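PDB 1ACF: profilin-1A, which binds monomeric actin, preventing polymerisation at high concentration and enhancing it at low concentration, and also binds the phosphoinositide PIP2. Local coordinates for residues A[74-78]-A[114-118]; A[1-5]-A[120-125]; A[13-17]-A[98-104]. All coordinates share one frame; numbering follows the deposited sequence.

Interaction 1 of 3, residues A[74-78]-A[114-118]; sequences DRSIY and EKLAD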
loop_
_atom_site.group_PDB
_atom_site.type_symbol
_atom_site.label_atom_id
_atom_site.label_comp_id
_atom_site.label_asym_id
_atom_site.label_seq_id
_atom_site.Cartn_x
_atom_site.Cartn_y
_atom_site.Cartn_z
ATOM N N ASP A 74 -12.370 3.762 3.604
ATOM C CA ASP A 74 -11.741 5.078 3.826
ATOM C C ASP A 74 -10.347 4.959 4.412
ATOM O O ASP A 74 -9.549 5.893 4.304
ATOM C CB ASP A 74 -12.650 5.962 4.714
ATOM C CG ASP A 74 -14.049 6.055 4.119
ATOM O OD1 ASP A 74 -14.154 6.392 2.911
ATOM O OD2 ASP A 74 -15.014 5.747 4.825
ATOM N N ARG A 75 -10.123 3.752 4.975
ATOM C CA ARG A 75 -8.774 3.552 5.543
ATOM C C ARG A 75 -7.961 2.486 4.825
ATOM O O ARG A 75 -6.746 2.657 4.668
ATOM C CB ARG A 75 -8.827 3.297 7.062
ATOM C CG ARG A 75 -7.414 3.051 7.691
ATOM C CD ARG A 75 -7.550 2.056 8.752
ATOM N NE ARG A 75 -6.456 1.635 9.473
ATOM C CZ ARG A 75 -5.678 1.981 10.477
ATOM N NH1 ARG A 75 -5.813 3.094 11.185
ATOM N NH2 ARG A 75 -4.695 1.139 10.881
ATOM N N SER A 76 -8.588 1.427 4.353
ATOM C CA SER A 76 -7.904 0.286 3.753
ATOM C C SER A 76 -8.403 -0.248 2.447
ATOM O O SER A 76 -9.577 -0.657 2.462
ATOM C CB SER A 76 -8.168 -0.894 4.747
ATOM O OG SER A 76 -7.381 -0.639 5.906
ATOM N N ILE A 77 -7.494 -0.374 1.492
ATOM C CA ILE A 77 -7.746 -1.009 0.204
ATOM C C ILE A 77 -6.777 -2.219 0.045
ATOM O O ILE A 77 -5.534 -2.092 -0.001
ATOM C CB ILE A 77 -7.626 -0.082 -1.036
ATOM C CG1 ILE A 77 -8.821 0.921 -1.087
ATOM C CG2 ILE A 77 -7.601 -0.955 -2.383
ATOM C CD1 ILE A 77 -8.481 2.147 -2.021
ATOM N N TYR A 78 -7.379 -3.376 -0.082
ATOM C CA TYR A 78 -6.638 -4.634 -0.264
ATOM C C TYR A 78 -6.848 -5.176 -1.713
ATOM O O TYR A 78 -7.955 -5.231 -2.271
ATOM C CB TYR A 78 -7.029 -5.651 0.791
ATOM C CG TYR A 78 -6.625 -5.366 2.228
ATOM C CD1 TYR A 78 -6.045 -4.179 2.675
ATOM C CD2 TYR A 78 -7.003 -6.308 3.192
ATOM C CE1 TYR A 78 -5.805 -3.955 4.030
ATOM C CE2 TYR A 78 -6.783 -6.112 4.539
ATOM C CZ TYR A 78 -6.159 -4.930 4.952
ATOM O OH TYR A 78 -5.938 -4.825 6.300
ATOM N N GLU A 114 -0.990 -2.184 8.638
ATOM C CA GLU A 114 -2.042 -1.676 9.482
ATOM C C GLU A 114 -1.486 -1.184 10.815
ATOM O O GLU A 114 -1.781 -0.056 11.262
ATOM C CB GLU A 114 -3.146 -2.694 9.734
ATOM C CG GLU A 114 -4.073 -3.051 8.566
ATOM C CD GLU A 114 -5.029 -2.038 8.079
ATOM O OE1 GLU A 114 -5.040 -0.997 8.783
ATOM O OE2 GLU A 114 -5.808 -2.079 7.121
ATOM N N LYS A 115 -0.568 -1.898 11.437
ATOM C CA LYS A 115 0.069 -1.458 12.677
ATOM C C LYS A 115 1.040 -0.310 12.448
ATOM O O LYS A 115 1.150 0.522 13.378
ATOM C CB LYS A 115 0.837 -2.564 13.367
ATOM C CG LYS A 115 0.046 -3.285 14.401
ATOM C CD LYS A 115 -1.443 -3.138 14.237
ATOM C CE LYS A 115 -2.059 -3.779 15.496
ATOM N NZ LYS A 115 -3.505 -4.059 15.313
ATOM N N LEU A 116 1.775 -0.256 11.340
ATOM C CA LEU A 116 2.715 0.825 11.053
ATOM C C LEU A 116 1.878 2.115 10.762
ATOM O O LEU A 116 2.412 3.185 10.951
ATOM C CB LEU A 116 3.599 0.597 9.814
ATOM C CG LEU A 116 5.054 0.931 9.775
ATOM C CD1 LEU A 116 5.586 1.520 8.468
ATOM C CD2 LEU A 116 5.510 1.763 10.926
ATOM N N ALA A 117 0.699 1.918 10.214
ATOM C CA ALA A 117 -0.218 3.044 9.894
ATOM C C ALA A 117 -0.631 3.683 11.257
ATOM O O ALA A 117 -0.469 4.902 11.363
ATOM C CB ALA A 117 -1.368 2.608 9.113
ATOM N N ASP A 118 -1.096 2.846 12.163
ATOM C CA ASP A 118 -1.475 3.220 13.509
ATOM C C ASP A 118 -0.352 3.991 14.195
ATOM O O ASP A 118 -0.606 5.032 14.836
ATOM C CB ASP A 118 -1.887 2.046 14.418
ATOM C CG ASP A 118 -3.298 1.566 14.115
ATOM O OD1 ASP A 118 -4.061 2.229 13.399
ATOM O OD2 ASP A 118 -3.628 0.451 14.598
#
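Arg75 and Glu114 meet almost in one plane: the guanidinium and carboxylate are turned only 6° apart, and the arginine holds OE1 side-on with two nitrogens. Arg75 NE lies 3.1 Å from Glu114 OE1 on the syn lone pair, while Arg75 NH2, 3.0 Å from the same oxygen, meets it nearly head-on. The end of the guanidinium takes a second acid one helical turn on. Arg75 NH2 is 2.8 Å from Asp118 OD1 and approaches from well above that carboxylate plane; Arg75 NH1 adds another bond to the same oxygen, so each acid is gripped with two nitrogens through one atom. The Asp118 carboxylate is tilted 59° from the guanidinium.

The other oxygen of Glu114 faces the strand. Ser76 OG donates to Glu114 OE2, modelled at 2.5 Å, shorter than can be trusted, and Tyr78 OH donates to the same OE2 at 2.9 Å, on the anti lone pair. Both oxygens are engaged, which should limit the carboxylate's rotation. The clustered donors would be expected to stabilise its charge.

Further out, the Arg75 CB already points at the helix, and with CG anti to the backbone N (chi1 179°) the chain runs on toward the two acids. Asp73 OD1 accepts from the backbone N of both Arg75 and Ser76, shaping the turn into the strand, and Arg71 lies near Glu114 as a weak, long ion pair. This salt-bridge network ties helix 106-121, which carries the actin-binding site residue Lys115, to strand 76-81 in the central antiparallel sheet of the profilin fold.

Interaction 2 of 3, residues A[1-5]-A[120-125]; sequences SWQTY and LIGQGF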
loop_
_atom_site.group_PDB
_atom_site.type_symbol
_atom_site.label_atom_id
_atom_site.label_comp_id
_atom_site.label_asym_id
_atom_site.label_seq_id
_atom_site.Cartn_x
_atom_site.Cartn_y
_atom_site.Cartn_z
ATOM N N SER A 1 12.717 8.977 9.038
ATOM C CA SER A 1 13.070 9.045 7.605
ATOM C C SER A 1 12.013 8.277 6.840
ATOM O O SER A 1 11.624 7.231 7.332
ATOM C CB SER A 1 14.459 8.424 7.400
ATOM O OG SER A 1 15.029 8.296 6.093
ATOM N N TRP A 2 11.619 8.774 5.700
ATOM C CA TRP A 2 10.666 8.043 4.838
ATOM C C TRP A 2 11.354 6.742 4.308
ATOM O O TRP A 2 10.745 5.705 4.348
ATOM C CB TRP A 2 10.007 8.924 3.783
ATOM C CG TRP A 2 9.444 10.193 4.361
ATOM C CD1 TRP A 2 9.863 11.483 4.227
ATOM C CD2 TRP A 2 8.298 10.262 5.244
ATOM N NE1 TRP A 2 9.084 12.337 4.929
ATOM C CE2 TRP A 2 8.116 11.629 5.566
ATOM C CE3 TRP A 2 7.430 9.296 5.765
ATOM C CZ2 TRP A 2 7.099 12.042 6.427
ATOM C CZ3 TRP A 2 6.430 9.735 6.623
ATOM C CH2 TRP A 2 6.278 11.077 6.932
ATOM N N GLN A 3 12.605 6.822 3.875
ATOM C CA GLN A 3 13.417 5.710 3.342
ATOM C C GLN A 3 13.504 4.586 4.367
ATOM O O GLN A 3 13.231 3.382 4.058
ATOM C CB GLN A 3 14.761 6.111 2.822
ATOM C CG GLN A 3 15.339 5.102 1.787
ATOM C CD GLN A 3 14.484 4.915 0.578
ATOM O OE1 GLN A 3 13.963 3.850 0.287
ATOM N NE2 GLN A 3 14.273 5.913 -0.246
ATOM N N THR A 4 13.846 4.937 5.589
ATOM C CA THR A 4 13.822 3.962 6.664
ATOM C C THR A 4 12.514 3.247 6.864
ATOM O O THR A 4 12.550 2.033 7.137
ATOM C CB THR A 4 14.239 4.645 8.042
ATOM O OG1 THR A 4 15.445 5.365 7.665
ATOM C CG2 THR A 4 14.401 3.710 9.219
ATOM N N TYR A 5 11.360 3.898 6.856
ATOM C CA TYR A 5 10.060 3.308 7.091
ATOM C C TYR A 5 9.844 2.069 6.203
ATOM O O TYR A 5 9.421 1.021 6.659
ATOM C CB TYR A 5 8.829 4.265 6.888
ATOM C CG TYR A 5 8.815 5.305 8.001
ATOM C CD1 TYR A 5 9.058 4.937 9.313
ATOM C CD2 TYR A 5 8.647 6.650 7.736
ATOM C CE1 TYR A 5 9.096 5.857 10.344
ATOM C CE2 TYR A 5 8.660 7.603 8.737
ATOM C CZ TYR A 5 8.902 7.211 10.048
ATOM O OH TYR A 5 8.932 8.132 11.069
ATOM N N LEU A 120 2.137 5.573 12.747
ATOM C CA LEU A 120 2.408 6.769 11.988
ATOM C C LEU A 120 1.355 7.880 12.208
ATOM O O LEU A 120 1.732 9.032 12.189
ATOM C CB LEU A 120 2.748 6.506 10.553
ATOM C CG LEU A 120 4.070 5.818 10.180
ATOM C CD1 LEU A 120 4.016 5.529 8.682
ATOM C CD2 LEU A 120 5.239 6.659 10.618
ATOM N N ILE A 121 0.125 7.498 12.329
ATOM C CA ILE A 121 -0.983 8.460 12.644
ATOM C C ILE A 121 -0.656 9.163 13.974
ATOM O O ILE A 121 -0.485 10.400 14.114
ATOM C CB ILE A 121 -2.253 7.563 12.670
ATOM C CG1 ILE A 121 -2.745 7.415 11.191
ATOM C CG2 ILE A 121 -3.352 8.107 13.590
ATOM C CD1 ILE A 121 -4.057 6.655 11.056
ATOM N N GLY A 122 -0.452 8.375 14.997
ATOM C CA GLY A 122 -0.022 8.743 16.322
ATOM C C GLY A 122 1.179 9.677 16.267
ATOM O O GLY A 122 1.447 10.432 17.210
ATOM N N GLN A 123 1.948 9.748 15.228
ATOM C CA GLN A 123 3.108 10.648 15.147
ATOM C C GLN A 123 2.631 11.936 14.467
ATOM O O GLN A 123 3.444 12.857 14.461
ATOM C CB GLN A 123 4.250 10.162 14.254
ATOM C CG GLN A 123 4.843 8.789 14.462
ATOM C CD GLN A 123 6.011 8.892 15.400
ATOM O OE1 GLN A 123 7.154 9.143 14.977
ATOM N NE2 GLN A 123 5.655 8.779 16.669
ATOM N N GLY A 124 1.446 11.916 13.895
ATOM C CA GLY A 124 1.054 13.169 13.174
ATOM C C GLY A 124 1.128 13.019 11.657
ATOM O O GLY A 124 1.021 14.053 10.951
ATOM N N PHE A 125 1.291 11.790 11.181
ATOM C CA PHE A 125 1.424 11.497 9.741
ATOM C C PHE A 125 0.164 10.851 9.204
ATOM O O PHE A 125 0.167 10.837 7.955
ATOM C CB PHE A 125 2.647 10.606 9.444
ATOM C CG PHE A 125 3.922 11.260 9.928
ATOM C CD1 PHE A 125 4.254 12.536 9.527
ATOM C CD2 PHE A 125 4.743 10.563 10.837
ATOM C CE1 PHE A 125 5.410 13.121 10.021
ATOM C CE2 PHE A 125 5.932 11.110 11.326
ATOM C CZ PHE A 125 6.267 12.405 10.909
ATOM O OXT PHE A 125 -0.772 10.467 9.897
#
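Tyr5 and Trp2, the two residues with the most surface buried here, reach from the N-terminal helix toward Leu120 and Phe125 at the C-terminus. Tyr5 lays one face of its ring against a methyl: Leu120 CD2 sits 4.0 Å from the Tyr5 ring centroid and 20° off the normal, a CH-pi contact whose closest atom is Tyr5 CZ at 3.7 Å from Leu120 CD2. The opposite face of the phenol is taken by the backbone O of Ser1, and Trp2 CE3 comes to the ring edge, so the ring is flanked on several sides. Leu120 CG is beside the backbone N (chi1 -69°); with CD1 running on in the extended direction, it is the other methyl, CD2, that meets the phenol.

Trp2 makes the second contact. Its six-membered ring points edge-on at one face of Phe125, an edge-to-face (T-shaped) pair with centroids 5.0 Å apart and planes at 75°. The outer corner of the indole does the touching: Trp2 CH2 is 3.6 Å from Phe125 CD1, toward the rim of the phenyl rather than over its middle. Between the two pairs, Tyr5 OH comes within 4.2 Å of Phe125 CE2. No hydrogen bond crosses this interface.

Phe125 is placed by a Schellman motif after helix 106-121, where Gly124 has positive phi and Phe125 N returns to Leu120 O. From helix 2-11, Trp2 also meets Trp29 and Ala30, and both Trp2 and Tyr5 pack on Ile21. Helix 2-11 thus rests on strands 18-23 and 28-31, while the C-terminal end is tied to Thr91 and Lys93, just past strand 84-90.

Interaction 3 of 3, residues A[13-17]-A[98-104]; sequences TGAVT and GVYNEKI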
loop_
_atom_site.group_PDB
_atom_site.type_symbol
_atom_site.label_atom_id
_atom_site.label_comp_id
_atom_site.label_asym_id
_atom_site.label_seq_id
_atom_site.Cartn_x
_atom_site.Cartn_y
_atom_site.Cartn_z
ATOM N N THR A 13 11.117 -6.320 7.730
ATOM C CA THR A 13 10.388 -7.199 8.633
ATOM C C THR A 13 10.070 -8.561 8.062
ATOM O O THR A 13 9.691 -9.489 8.818
ATOM C CB THR A 13 9.006 -6.505 9.083
ATOM O OG1 THR A 13 8.050 -6.693 7.998
ATOM C CG2 THR A 13 9.269 -5.053 9.409
ATOM N N GLY A 14 10.106 -8.603 6.764
ATOM C CA GLY A 14 9.810 -9.760 5.947
ATOM C C GLY A 14 8.391 -10.137 5.766
ATOM O O GLY A 14 8.083 -11.274 5.331
ATOM N N ALA A 15 7.465 -9.282 6.131
ATOM C CA ALA A 15 6.008 -9.524 6.033
ATOM C C ALA A 15 5.506 -8.895 4.730
ATOM O O ALA A 15 4.374 -9.065 4.277
ATOM C CB ALA A 15 5.338 -8.939 7.263
ATOM N N VAL A 16 6.471 -8.142 4.172
ATOM C CA VAL A 16 6.203 -7.401 2.904
ATOM C C VAL A 16 7.447 -7.503 2.042
ATOM O O VAL A 16 8.541 -7.444 2.618
ATOM C CB VAL A 16 5.799 -5.953 3.347
ATOM C CG1 VAL A 16 6.300 -4.831 2.499
ATOM C CG2 VAL A 16 4.266 -5.859 3.515
ATOM N N THR A 17 7.316 -7.658 0.759
ATOM C CA THR A 17 8.367 -7.796 -0.212
ATOM C C THR A 17 8.851 -6.492 -0.779
ATOM O O THR A 17 10.069 -6.359 -0.960
ATOM C CB THR A 17 7.928 -8.740 -1.419
ATOM O OG1 THR A 17 7.977 -10.096 -0.842
ATOM C CG2 THR A 17 8.846 -8.674 -2.648
ATOM N N GLY A 98 2.121 -1.940 0.934
ATOM C CA GLY A 98 2.869 -3.153 1.304
ATOM C C GLY A 98 2.473 -4.327 0.397
ATOM O O GLY A 98 1.444 -5.008 0.611
ATOM N N VAL A 99 3.351 -4.578 -0.602
ATOM C CA VAL A 99 3.106 -5.703 -1.551
ATOM C C VAL A 99 3.608 -7.049 -0.983
ATOM O O VAL A 99 4.718 -7.058 -0.386
ATOM C CB VAL A 99 3.803 -5.394 -2.889
ATOM C CG1 VAL A 99 3.812 -6.629 -3.804
ATOM C CG2 VAL A 99 3.265 -4.226 -3.652
ATOM N N TYR A 100 2.884 -8.157 -1.103
ATOM C CA TYR A 100 3.437 -9.441 -0.584
ATOM C C TYR A 100 3.400 -10.536 -1.663
ATOM O O TYR A 100 2.590 -10.465 -2.625
ATOM C CB TYR A 100 2.749 -9.969 0.703
ATOM C CG TYR A 100 1.273 -10.232 0.513
ATOM C CD1 TYR A 100 0.364 -9.163 0.573
ATOM C CD2 TYR A 100 0.764 -11.479 0.174
ATOM C CE1 TYR A 100 -1.015 -9.357 0.364
ATOM C CE2 TYR A 100 -0.611 -11.677 -0.003
ATOM C CZ TYR A 100 -1.498 -10.617 0.073
ATOM O OH TYR A 100 -2.857 -10.769 -0.125
ATOM N N ASN A 101 4.232 -11.582 -1.495
ATOM C CA ASN A 101 4.251 -12.712 -2.458
ATOM C C ASN A 101 3.686 -13.969 -1.774
ATOM O O ASN A 101 3.319 -13.985 -0.581
ATOM C CB ASN A 101 5.581 -12.955 -3.122
ATOM C CG ASN A 101 6.682 -13.432 -2.223
ATOM O OD1 ASN A 101 6.521 -13.776 -1.035
ATOM N ND2 ASN A 101 7.915 -13.438 -2.783
ATOM N N GLU A 102 3.615 -14.994 -2.593
ATOM C CA GLU A 102 3.091 -16.308 -2.195
ATOM C C GLU A 102 3.877 -16.930 -1.081
ATOM O O GLU A 102 3.483 -17.964 -0.498
ATOM C CB GLU A 102 3.116 -17.271 -3.397
ATOM C CG GLU A 102 2.646 -16.731 -4.739
ATOM C CD GLU A 102 3.366 -15.630 -5.447
ATOM O OE1 GLU A 102 4.513 -15.323 -5.018
ATOM O OE2 GLU A 102 2.861 -15.036 -6.427
ATOM N N LYS A 103 5.002 -16.351 -0.727
ATOM C CA LYS A 103 5.846 -16.916 0.364
ATOM C C LYS A 103 5.519 -16.246 1.691
ATOM O O LYS A 103 6.193 -16.528 2.705
ATOM C CB LYS A 103 7.336 -16.762 0.117
ATOM C CG LYS A 103 8.147 -17.868 -0.502
ATOM C CD LYS A 103 8.115 -17.967 -2.009
ATOM C CE LYS A 103 8.832 -16.847 -2.708
ATOM N NZ LYS A 103 10.277 -16.819 -2.334
ATOM N N ILE A 104 4.554 -15.332 1.655
ATOM C CA ILE A 104 4.134 -14.594 2.851
ATOM C C ILE A 104 2.661 -14.857 3.185
ATOM O O ILE A 104 1.792 -15.011 2.354
ATOM C CB ILE A 104 4.399 -13.042 2.715
ATOM C CG1 ILE A 104 5.922 -12.784 2.738
ATOM C CG2 ILE A 104 3.619 -12.169 3.779
ATOM C CD1 ILE A 104 6.313 -11.515 1.939
#
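Thr17 N donates to Val99 O where the chain enters the profilin sheet, just ahead of strand 18-23, which runs antiparallel to strand 94-100. This is the one hydrogen bond across the contact, 2.9 Å between Thr17 N and Val99 O with an N-H...O angle of 159°; Val99 also bonds Gln18 through the backbone.

Two side-chain turns shape the partners. Thr13 OG1 accepts from Ala15 N in an ST turn, following helix 2-11, and Asn101 OD1 accepts from Lys103 N in an Asx turn, 3.0 Å away with the donor above the carbonyl plane. The same residues form a type I beta turn, closed by Ile104 N to Asn101 O.

Van der Waals packing does the rest. Val16 CG2 lies directly against the backbone of Gly98, 3.8 Å from Gly98 CA. Thr17 crosses Asn101 at about a right angle, its OG1 3.8 Å from Asn101 CG. Ile104 spreads three carbons over the loop: CG1 on Gly14 O, CD1 near Thr17 OG1, and CG2, which is opposite the backbone N. That methyl meets Ala15 O, a buried carbonyl oxygen with no hydrogen-bond partner in the model, at 3.2 Å from Ile104 CG2.

How the interactions relate
Interaction 2 joins the two ends of the chain, and the other two are nested inside the loop it closes; interactions 1 and 3 cross, their segments alternating. Interactions 1 and 2 share helix 106-121 and touch, with centres about 13 Å apart: Ile121 packs on Arg75, and Leu116 on the backbone of Tyr5. Interaction 3 lies about 16 Å from interaction 1 and about 20 Å from interaction 2, centre to centre, touching neither; strand 94-100 leads through the turn at 101-104 into helix 106-121. Interaction 1 fixes that helix, which bears actin-binding Lys115, to the sheet; interaction 2 joins it to helix 2-11; interaction 3 ties the loop after helix 2-11 to strand 94-100 of the same sheet.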